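Local atomic coordinates of CurF (Lyngbya majuscula, PDB entry 5DP2), a protein that closes a cyclopropane ring in curacin A biosynthesis, as an NADP-binding enoyl-reductase domain of a polyketide synthase turned to cyclopropanation. Residues Asp123-Pro128 / Lys294-Leu299; Lys314-Pro317 / Glu323-Arg326. All coordinates share one frame; numbering follows the deposited sequence.

Contact 1 of 2, residues Asp123-Pro128 / Lys294-Leu299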
# COMPACT_ATOMS: atom_id res chain seq x y z
N ASP A 123 -14.61 -6.51 -8.41
CA ASP A 123 -13.54 -5.57 -8.08
C ASP A 123 -13.87 -4.70 -6.87
O ASP A 123 -13.13 -3.75 -6.59
CB ASP A 123 -13.31 -4.56 -9.25
CG ASP A 123 -12.86 -5.16 -10.53
OD1 ASP A 123 -11.97 -5.97 -10.43
OD2 ASP A 123 -13.35 -4.76 -11.62
N LEU A 124 -15.01 -4.97 -6.22
CA LEU A 124 -15.49 -4.16 -5.11
C LEU A 124 -15.61 -5.00 -3.85
O LEU A 124 -15.94 -6.20 -3.92
CB LEU A 124 -16.87 -3.59 -5.46
CG LEU A 124 -16.90 -2.68 -6.69
CD1 LEU A 124 -18.33 -2.24 -6.97
CD2 LEU A 124 -15.96 -1.50 -6.53
N LEU A 125 -15.38 -4.36 -2.71
CA LEU A 125 -15.50 -4.96 -1.38
C LEU A 125 -16.39 -4.06 -0.53
O LEU A 125 -16.37 -2.85 -0.67
CB LEU A 125 -14.11 -5.07 -0.73
CG LEU A 125 -13.10 -5.96 -1.48
CD1 LEU A 125 -11.71 -5.77 -0.87
CD2 LEU A 125 -13.52 -7.43 -1.47
N ALA A 126 -17.18 -4.65 0.35
CA ALA A 126 -18.05 -3.86 1.22
C ALA A 126 -17.23 -3.05 2.22
O ALA A 126 -16.38 -3.58 2.95
CB ALA A 126 -19.03 -4.77 1.95
N LYS A 127 -17.49 -1.75 2.27
CA LYS A 127 -16.80 -0.86 3.22
C LYS A 127 -17.26 -1.19 4.65
O LYS A 127 -18.45 -1.34 4.87
CB LYS A 127 -17.16 0.59 2.93
CG LYS A 127 -16.50 1.57 3.90
CD LYS A 127 -16.95 2.97 3.57
CE LYS A 127 -16.98 3.85 4.76
NZ LYS A 127 -18.11 3.47 5.69
N PRO A 128 -16.34 -1.24 5.63
CA PRO A 128 -16.78 -1.36 7.03
C PRO A 128 -17.71 -0.18 7.40
O PRO A 128 -17.36 0.98 7.22
CB PRO A 128 -15.45 -1.30 7.81
CG PRO A 128 -14.42 -1.80 6.84
CD PRO A 128 -14.86 -1.23 5.53
N LYS A 294 -10.17 -13.21 -1.01
CA LYS A 294 -9.76 -14.09 0.08
C LYS A 294 -9.02 -13.34 1.19
O LYS A 294 -9.21 -13.65 2.37
CB LYS A 294 -8.94 -15.24 -0.47
CG LYS A 294 -9.77 -16.17 -1.34
CD LYS A 294 -8.95 -17.33 -1.86
CE LYS A 294 -8.09 -16.93 -3.04
NZ LYS A 294 -7.31 -18.10 -3.54
N LEU A 295 -8.21 -12.34 0.82
CA LEU A 295 -7.58 -11.54 1.87
C LEU A 295 -8.62 -10.77 2.66
O LEU A 295 -8.52 -10.68 3.90
CB LEU A 295 -6.53 -10.61 1.26
CG LEU A 295 -5.28 -11.25 0.69
CD1 LEU A 295 -4.41 -10.27 -0.08
CD2 LEU A 295 -4.45 -11.92 1.75
N TRP A 296 -9.64 -10.20 1.98
CA TRP A 296 -10.67 -9.47 2.71
C TRP A 296 -11.51 -10.39 3.62
O TRP A 296 -12.00 -9.96 4.65
CB TRP A 296 -11.55 -8.67 1.75
CG TRP A 296 -12.43 -7.62 2.38
CD1 TRP A 296 -13.79 -7.49 2.21
CD2 TRP A 296 -12.05 -6.54 3.25
NE1 TRP A 296 -14.25 -6.41 2.91
CE2 TRP A 296 -13.21 -5.80 3.54
CE3 TRP A 296 -10.84 -6.11 3.82
CZ2 TRP A 296 -13.20 -4.67 4.37
CZ3 TRP A 296 -10.83 -4.99 4.65
CH2 TRP A 296 -12.00 -4.30 4.94
N ASP A 297 -11.65 -11.65 3.23
CA ASP A 297 -12.35 -12.60 4.11
C ASP A 297 -11.68 -12.65 5.49
O ASP A 297 -12.36 -12.83 6.50
CB ASP A 297 -12.36 -14.01 3.53
CG ASP A 297 -13.30 -14.19 2.36
OD1 ASP A 297 -14.27 -13.42 2.23
OD2 ASP A 297 -13.06 -15.15 1.60
N ASP A 298 -10.36 -12.51 5.54
CA ASP A 298 -9.64 -12.49 6.83
C ASP A 298 -9.62 -11.10 7.46
O ASP A 298 -9.78 -10.95 8.68
CB ASP A 298 -8.19 -12.98 6.68
CG ASP A 298 -8.06 -14.47 6.40
OD1 ASP A 298 -9.07 -15.18 6.31
OD2 ASP A 298 -6.91 -14.90 6.28
N LEU A 299 -9.42 -10.05 6.66
CA LEU A 299 -9.20 -8.74 7.22
C LEU A 299 -10.50 -8.02 7.60
O LEU A 299 -10.49 -7.20 8.52
CB LEU A 299 -8.42 -7.88 6.22
CG LEU A 299 -6.93 -8.20 6.08
CD1 LEU A 299 -6.35 -7.56 4.81
CD2 LEU A 299 -6.15 -7.71 7.29
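Leu125 and Trp296 make the main apolar contact here, the leucine lying over one face of the indole. Its CB stands 4.1 Å from the centroid of the five-membered ring of Trp296, 25° off the normal, a CH-pi contact. Both methyls follow: Leu125 CD2 comes to 3.7 Å from Trp296 CD1, and Leu125 CD1 sits 3.8 Å above the ring plane, displaced toward its rim. Trp296 reaches across from helix 290-305 because its CG is anti to the backbone N (chi1 -166°), which carries the indole out toward strand 124-126.

At the indole's edge the contact changes partner. The proline ring meets the six-membered ring in its plane, Pro128 CG lying 4.0 Å from Trp296 CH2. Ile105 of the neighbouring strand 103-107, Ile139 of a loop and Phe303 of the same helix also touch the tryptophan.

The polar approach is looser. Ala126 O faces the same edge, 3.5 Å from Trp296 NE1, but this is proximity rather than a hydrogen bond. Beyond it, the CB of Lys127 points away from the helix, and the side chain's NZ donates to Pro128 O at 3.0 Å and also to Leu131 O, tying the loop after the strand to itself.

An alanine in place of Trp296 would probably leave Leu125 and Pro128 without the surface they share and open a gap between strand and helix. The chemistry is thus mainly van der Waals: one large flat side chain, gripped over a face and along an edge, joins helix 290-305 to strand 124-126 of the mixed sheet.

Contact 2 of 2, residues Lys314-Pro317 / Glu323-Arg326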
# COMPACT_ATOMS: atom_id res chain seq x y z
N LYS A 314 -3.70 12.22 6.74
CA LYS A 314 -3.82 13.64 6.47
C LYS A 314 -4.64 13.81 5.19
O LYS A 314 -4.33 13.15 4.18
CB LYS A 314 -2.46 14.31 6.32
CG LYS A 314 -2.63 15.82 6.11
CD LYS A 314 -1.31 16.58 6.07
CE LYS A 314 -1.51 18.01 5.68
NZ LYS A 314 -2.10 18.78 6.79
N VAL A 315 -5.66 14.66 5.25
CA VAL A 315 -6.57 14.86 4.11
C VAL A 315 -6.15 16.09 3.30
O VAL A 315 -5.79 17.14 3.86
CB VAL A 315 -8.01 15.04 4.59
CG1 VAL A 315 -8.96 15.45 3.46
CG2 VAL A 315 -8.53 13.79 5.24
N PHE A 316 -6.21 15.94 1.97
CA PHE A 316 -6.10 17.04 1.03
C PHE A 316 -7.33 17.04 0.15
O PHE A 316 -7.75 15.97 -0.32
CB PHE A 316 -4.87 16.85 0.12
CG PHE A 316 -3.54 17.01 0.82
CD1 PHE A 316 -3.02 16.02 1.61
CD2 PHE A 316 -2.79 18.16 0.64
CE1 PHE A 316 -1.80 16.17 2.25
CE2 PHE A 316 -1.57 18.32 1.30
CZ PHE A 316 -1.08 17.32 2.10
N PRO A 317 -7.89 18.21 -0.16
CA PRO A 317 -8.96 18.24 -1.16
C PRO A 317 -8.37 17.98 -2.56
O PRO A 317 -7.20 18.21 -2.82
CB PRO A 317 -9.48 19.67 -1.04
CG PRO A 317 -8.26 20.46 -0.65
CD PRO A 317 -7.52 19.56 0.31
N GLU A 323 -0.00 19.06 -4.16
CA GLU A 323 0.55 19.15 -2.82
C GLU A 323 0.42 17.83 -2.04
O GLU A 323 1.29 17.51 -1.22
CB GLU A 323 -0.06 20.29 -2.04
CG GLU A 323 0.39 21.65 -2.58
CD GLU A 323 1.92 21.82 -2.69
OE1 GLU A 323 2.68 21.42 -1.78
OE2 GLU A 323 2.38 22.38 -3.71
N ALA A 324 -0.66 17.06 -2.28
CA ALA A 324 -0.80 15.76 -1.64
C ALA A 324 0.34 14.82 -2.08
O ALA A 324 0.97 14.14 -1.27
CB ALA A 324 -2.14 15.16 -2.00
N PHE A 325 0.61 14.77 -3.40
CA PHE A 325 1.71 13.97 -3.91
C PHE A 325 3.04 14.46 -3.35
O PHE A 325 3.90 13.66 -2.98
CB PHE A 325 1.76 13.96 -5.45
CG PHE A 325 0.88 12.91 -6.14
CD1 PHE A 325 -0.49 12.95 -6.06
CD2 PHE A 325 1.46 11.92 -6.91
CE1 PHE A 325 -1.27 11.99 -6.72
CE2 PHE A 325 0.70 10.97 -7.59
CZ PHE A 325 -0.68 11.02 -7.50
N ARG A 326 3.22 15.78 -3.27
CA ARG A 326 4.47 16.34 -2.74
C ARG A 326 4.66 16.02 -1.27
O ARG A 326 5.80 15.82 -0.82
CB ARG A 326 4.51 17.86 -2.94
CG ARG A 326 4.89 18.28 -4.33
CD ARG A 326 4.88 19.79 -4.45
NE ARG A 326 5.36 20.12 -5.78
CZ ARG A 326 5.03 21.21 -6.46
NH1 ARG A 326 4.22 22.11 -5.92
NH2 ARG A 326 5.52 21.42 -7.69
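Phe316 lays its ring flat against the backbone of Ala324, where helix 321-329 passes over strand 313-317. Ala324 CA lies 3.7 Å from the ring centroid and only 4° off the normal, so its C-H group is placed for a CH-pi contact over the middle of the face. The methyl covers the inner end of the same ring, with Ala324 CB 3.7 Å from Phe316 CG. With CG anti to the carbonyl carbon (chi1 -70°) and the ring turned about its CB-CG bond, Phe316 presents this face to the helix. The close fit is consistent with the small side chain of Ala324, which leaves the ring room to approach the main chain itself; the CA atoms of Phe316 and Ala324 are 6.1 Å apart.

Glu323 touches the outer part of the ring, its O 3.9 Å from Phe316 CE2, with CB a little farther off. From there its side chain bends at chi2 and carries the carboxylate away from the strand. The carboxylate instead meets Arg326, one helical turn on: Arg326 NH1 donates to Glu323 OE2 at 2.9 Å in a salt bridge. The acceptor lies close to the guanidinium plane and is approached on its syn side but tilted well out of the carboxylate plane, and the N-H...O angle of 146° leaves the bond somewhat bent.

His327 meets the Phe316 ring edge-to-face, and Ile337 of strand 336-340 touches both Phe316 and Ala324. Apolar surface therefore holds helix to strand within this beta-alpha-beta unit, while the charged pair stays along the helix and spends its attraction there.

From the N terminus, the chain passes through strand 124-126 and runs on through the parallel six-stranded nucleotide-binding sheet before helix 290-305 returns to close contact 1, a loop with 165 residues between its segments. Strand 313-317 follows that helix, and contact 2 then closes a short loop of five residues within the unit ending at strand 336-340. The two are in series, neither nested nor crossed, with centres 26 Å apart and nearest atoms about 13 Å apart. Both reach the same mixed sheet: contact 1 brings a distant helix against strand 124-126, whereas contact 2 packs a helix beside its neighbouring strand 313-317.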